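Local atomic coordinates of N-acetyltransferase (PDB entry 4LUA), a protein that probably transfers an acetyl group from acetyl-CoA to an amine of an acceptor molecule. Residues 115-124 / 155-165. Numbering follows the deposited sequence.
Sequences YESLLTSIVS and FDEHWLFYDLI
With CG set anti to its own carbonyl carbon (chi1 -80°), Trp-159 lays its indole over Ser-121 CB, while the first torsion of Ser-121 turns OG away from the ring and toward the waters beside Glu-157. Ser-121 CB lies 3.6 Å from the centroid of the Trp-159 six-membered ring and 6° off its normal, a CH-pi contact over the face; Glu-144 of the adjacent strand 139-150 takes the indole NE1. One water bridges the hydroxyl to the carboxylate, 2.9 Å from Glu-157 OE2 and a longer 3.2 Å from Ser-121 OG.

Strands 117-123 and 153-163 run antiparallel, the latter being the middle strand of a three-stranded sheet in this GNAT domain. Leu-119 also has backbone hydrogen bonds with Ser-84 and Ile-86, placing strand 117-123 between strands 83-91 and 153-163; this is consistent with the GNAT core, where in relatives two such neighbours splay apart to form the acetyl-CoA cleft. Backbone pairing is two-way at Leu-118/Tyr-162, Thr-120/Leu-160 and Ile-122/His-158; the Leu-160 N to Thr-120 O bond is among the straightest, 2.9 Å long with 172° at the hydrogen. Tyr-162 O carries an extra donor, Ser-117 OG at 2.9 Å, which approaches from above the carbonyl plane while Leu-118 N stays within it.

On the sheet face bearing Thr-120, Ile-122 and Leu-160 touch Tyr-133 of helix 127-135, Ile-122 also Ala-129. There Thr-120 CG2 runs alongside Leu-160 CB at 3.8 Å, whereas Ile-122 CD1 meets Leu-160 CD1 at an oblique angle. Across the sheet, Leu-119 CD2 presses on Phe-161 CB at 3.4 Å. Near the C-terminal end of strand 117-123, a water donates to Val-123 O and bonds in the ring plane to His-158 ND1, 2.8 Å away, with Ser-124 O also near that ring's edge.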
# COMPACT_ATOMS: atom_id res chain seq x y z
N TYR A 115 3.50 8.36 14.67
CA TYR A 115 2.71 7.13 14.61
C TYR A 115 3.36 6.08 15.48
O TYR A 115 4.59 6.09 15.67
CB TYR A 115 2.71 6.59 13.18
CG TYR A 115 1.86 7.33 12.14
CD1 TYR A 115 2.04 8.67 11.87
CD2 TYR A 115 0.94 6.64 11.38
CE1 TYR A 115 1.27 9.31 10.89
CE2 TYR A 115 0.16 7.28 10.42
CZ TYR A 115 0.33 8.62 10.19
OH TYR A 115 -0.45 9.23 9.21
N GLU A 116 2.56 5.15 16.03
CA GLU A 116 3.09 4.14 16.94
C GLU A 116 3.48 2.87 16.20
O GLU A 116 4.44 2.17 16.56
CB GLU A 116 2.05 3.73 17.98
CG GLU A 116 1.46 4.81 18.85
CD GLU A 116 0.51 4.21 19.89
OE1 GLU A 116 -0.12 3.16 19.59
OE2 GLU A 116 0.41 4.78 21.00
N SER A 117 2.74 2.54 15.14
CA SER A 117 3.10 1.35 14.40
C SER A 117 2.54 1.43 13.01
O SER A 117 1.69 2.32 12.72
CB SER A 117 2.57 0.05 15.05
OG SER A 117 3.21 -1.09 14.41
N LEU A 118 3.06 0.57 12.15
CA LEU A 118 2.57 0.53 10.79
C LEU A 118 2.23 -0.92 10.60
O LEU A 118 3.07 -1.80 10.92
CB LEU A 118 3.67 0.79 9.74
CG LEU A 118 4.11 2.17 9.40
CD1 LEU A 118 5.32 2.01 8.49
CD2 LEU A 118 2.94 2.76 8.67
N LEU A 119 1.01 -1.22 10.09
CA LEU A 119 0.65 -2.63 9.80
C LEU A 119 0.44 -2.84 8.31
O LEU A 119 0.14 -1.88 7.59
CB LEU A 119 -0.66 -2.96 10.49
CG LEU A 119 -0.67 -2.87 12.00
CD1 LEU A 119 -2.12 -3.15 12.46
CD2 LEU A 119 0.25 -3.89 12.53
N THR A 120 0.71 -4.03 7.82
CA THR A 120 0.39 -4.33 6.44
C THR A 120 -0.16 -5.76 6.41
O THR A 120 0.18 -6.62 7.24
CB THR A 120 1.68 -4.20 5.52
OG1 THR A 120 1.29 -4.15 4.14
CG2 THR A 120 2.70 -5.36 5.74
N SER A 121 -1.06 -6.05 5.45
CA SER A 121 -1.65 -7.37 5.30
C SER A 121 -1.25 -7.93 3.93
O SER A 121 -1.14 -7.17 2.95
CB SER A 121 -3.22 -7.35 5.41
OG SER A 121 -3.68 -6.38 4.45
N ILE A 122 -0.97 -9.24 3.90
CA ILE A 122 -0.43 -9.84 2.63
C ILE A 122 -1.18 -11.14 2.43
O ILE A 122 -1.26 -12.01 3.33
CB ILE A 122 1.09 -10.12 2.78
CG1 ILE A 122 1.83 -8.83 3.16
CG2 ILE A 122 1.67 -10.69 1.44
CD1 ILE A 122 3.36 -9.06 3.37
N VAL A 123 -1.70 -11.37 1.21
CA VAL A 123 -2.35 -12.64 0.99
C VAL A 123 -1.39 -13.80 1.23
O VAL A 123 -0.18 -13.72 0.94
CB VAL A 123 -2.90 -12.69 -0.45
CG1 VAL A 123 -3.27 -14.11 -0.86
CG2 VAL A 123 -4.12 -11.71 -0.56
N SER A 124 -1.92 -14.87 1.80
CA SER A 124 -1.02 -15.83 2.43
C SER A 124 0.00 -16.56 1.60
O SER A 124 1.01 -16.99 2.16
CB SER A 124 -1.81 -16.79 3.29
OG SER A 124 -2.57 -17.62 2.46
N PHE A 155 -9.62 -14.58 0.81
CA PHE A 155 -8.22 -14.95 1.00
C PHE A 155 -7.83 -14.88 2.45
O PHE A 155 -8.26 -13.96 3.20
CB PHE A 155 -7.28 -14.04 0.19
CG PHE A 155 -7.38 -14.25 -1.31
CD1 PHE A 155 -8.37 -13.63 -2.04
CD2 PHE A 155 -6.49 -15.08 -1.97
CE1 PHE A 155 -8.48 -13.84 -3.44
CE2 PHE A 155 -6.59 -15.27 -3.35
CZ PHE A 155 -7.58 -14.64 -4.07
N ASP A 156 -6.97 -15.83 2.85
CA ASP A 156 -6.29 -15.72 4.14
C ASP A 156 -5.12 -14.73 4.01
O ASP A 156 -4.54 -14.57 2.93
CB ASP A 156 -5.69 -17.07 4.52
CG ASP A 156 -6.69 -18.18 4.59
OD1 ASP A 156 -7.91 -17.90 4.79
OD2 ASP A 156 -6.26 -19.37 4.43
N GLU A 157 -4.78 -14.03 5.09
CA GLU A 157 -3.68 -13.08 5.04
C GLU A 157 -2.74 -13.22 6.21
O GLU A 157 -3.19 -13.52 7.36
CB GLU A 157 -4.20 -11.66 5.05
CG GLU A 157 -4.95 -11.31 3.77
CD GLU A 157 -5.29 -9.90 3.70
OE1 GLU A 157 -6.07 -9.39 4.56
OE2 GLU A 157 -4.77 -9.24 2.77
N HIS A 158 -1.48 -12.93 5.95
CA HIS A 158 -0.51 -12.67 7.03
C HIS A 158 -0.60 -11.19 7.39
O HIS A 158 -0.79 -10.32 6.53
CB HIS A 158 0.93 -12.99 6.65
CG HIS A 158 1.17 -14.46 6.52
ND1 HIS A 158 1.40 -15.06 5.29
CD2 HIS A 158 1.12 -15.45 7.43
CE1 HIS A 158 1.53 -16.37 5.47
NE2 HIS A 158 1.31 -16.64 6.75
N TRP A 159 -0.46 -10.89 8.68
CA TRP A 159 -0.36 -9.51 9.10
C TRP A 159 1.07 -9.31 9.59
O TRP A 159 1.61 -10.13 10.32
CB TRP A 159 -1.30 -9.29 10.32
CG TRP A 159 -2.71 -9.11 9.87
CD1 TRP A 159 -3.72 -10.08 9.80
CD2 TRP A 159 -3.28 -7.89 9.38
NE1 TRP A 159 -4.87 -9.49 9.31
CE2 TRP A 159 -4.63 -8.16 9.04
CE3 TRP A 159 -2.77 -6.59 9.20
CZ2 TRP A 159 -5.49 -7.15 8.53
CZ3 TRP A 159 -3.62 -5.60 8.72
CH2 TRP A 159 -4.97 -5.91 8.38
N LEU A 160 1.70 -8.19 9.17
CA LEU A 160 3.04 -7.85 9.62
C LEU A 160 2.99 -6.45 10.22
O LEU A 160 2.12 -5.66 9.86
CB LEU A 160 3.99 -7.80 8.39
CG LEU A 160 4.44 -9.20 7.86
CD1 LEU A 160 3.30 -9.89 7.09
CD2 LEU A 160 5.67 -9.02 6.88
N PHE A 161 3.97 -6.14 11.05
CA PHE A 161 4.01 -4.81 11.64
C PHE A 161 5.43 -4.29 11.62
O PHE A 161 6.41 -5.06 11.63
CB PHE A 161 3.50 -4.84 13.10
CG PHE A 161 4.44 -5.52 14.06
CD1 PHE A 161 5.46 -4.81 14.71
CD2 PHE A 161 4.29 -6.88 14.30
CE1 PHE A 161 6.35 -5.48 15.61
CE2 PHE A 161 5.16 -7.55 15.20
CZ PHE A 161 6.18 -6.85 15.85
N TYR A 162 5.55 -2.95 11.70
CA TYR A 162 6.86 -2.32 11.90
C TYR A 162 6.76 -1.51 13.18
O TYR A 162 5.87 -0.64 13.33
CB TYR A 162 7.17 -1.38 10.69
CG TYR A 162 8.56 -0.81 10.76
CD1 TYR A 162 8.84 0.26 11.57
CD2 TYR A 162 9.57 -1.32 9.93
CE1 TYR A 162 10.13 0.77 11.64
CE2 TYR A 162 10.86 -0.81 9.99
CZ TYR A 162 11.12 0.23 10.85
OH TYR A 162 12.40 0.79 10.95
N ASP A 163 7.74 -1.77 14.04
CA ASP A 163 7.83 -1.20 15.37
C ASP A 163 8.38 0.20 15.28
O ASP A 163 9.62 0.35 15.16
CB ASP A 163 8.74 -2.08 16.23
CG ASP A 163 8.88 -1.57 17.64
OD1 ASP A 163 9.46 -2.32 18.46
OD2 ASP A 163 8.42 -0.44 17.95
N LEU A 164 7.53 1.22 15.42
CA LEU A 164 8.01 2.62 15.32
C LEU A 164 8.40 3.23 16.62
O LEU A 164 8.93 4.35 16.64
CB LEU A 164 6.97 3.54 14.68
CG LEU A 164 6.67 3.33 13.21
CD1 LEU A 164 5.35 4.00 12.79
CD2 LEU A 164 7.85 3.87 12.37
N ILE A 165 8.11 2.52 17.70
CA ILE A 165 8.44 2.98 19.04
C ILE A 165 9.94 2.84 19.26
O ILE A 165 10.60 3.75 19.84
CB ILE A 165 7.61 2.16 20.05
CG1 ILE A 165 6.18 2.74 20.10
CG2 ILE A 165 8.28 2.13 21.44
CD1 ILE A 165 5.08 1.74 20.28
O HOH W 1 -6.48 -6.93 4.50
O HOH W 2 -4.54 -6.65 1.38
O HOH W 3 2.03 -13.82 2.88
O HOH W 4 -3.75 -20.02 3.48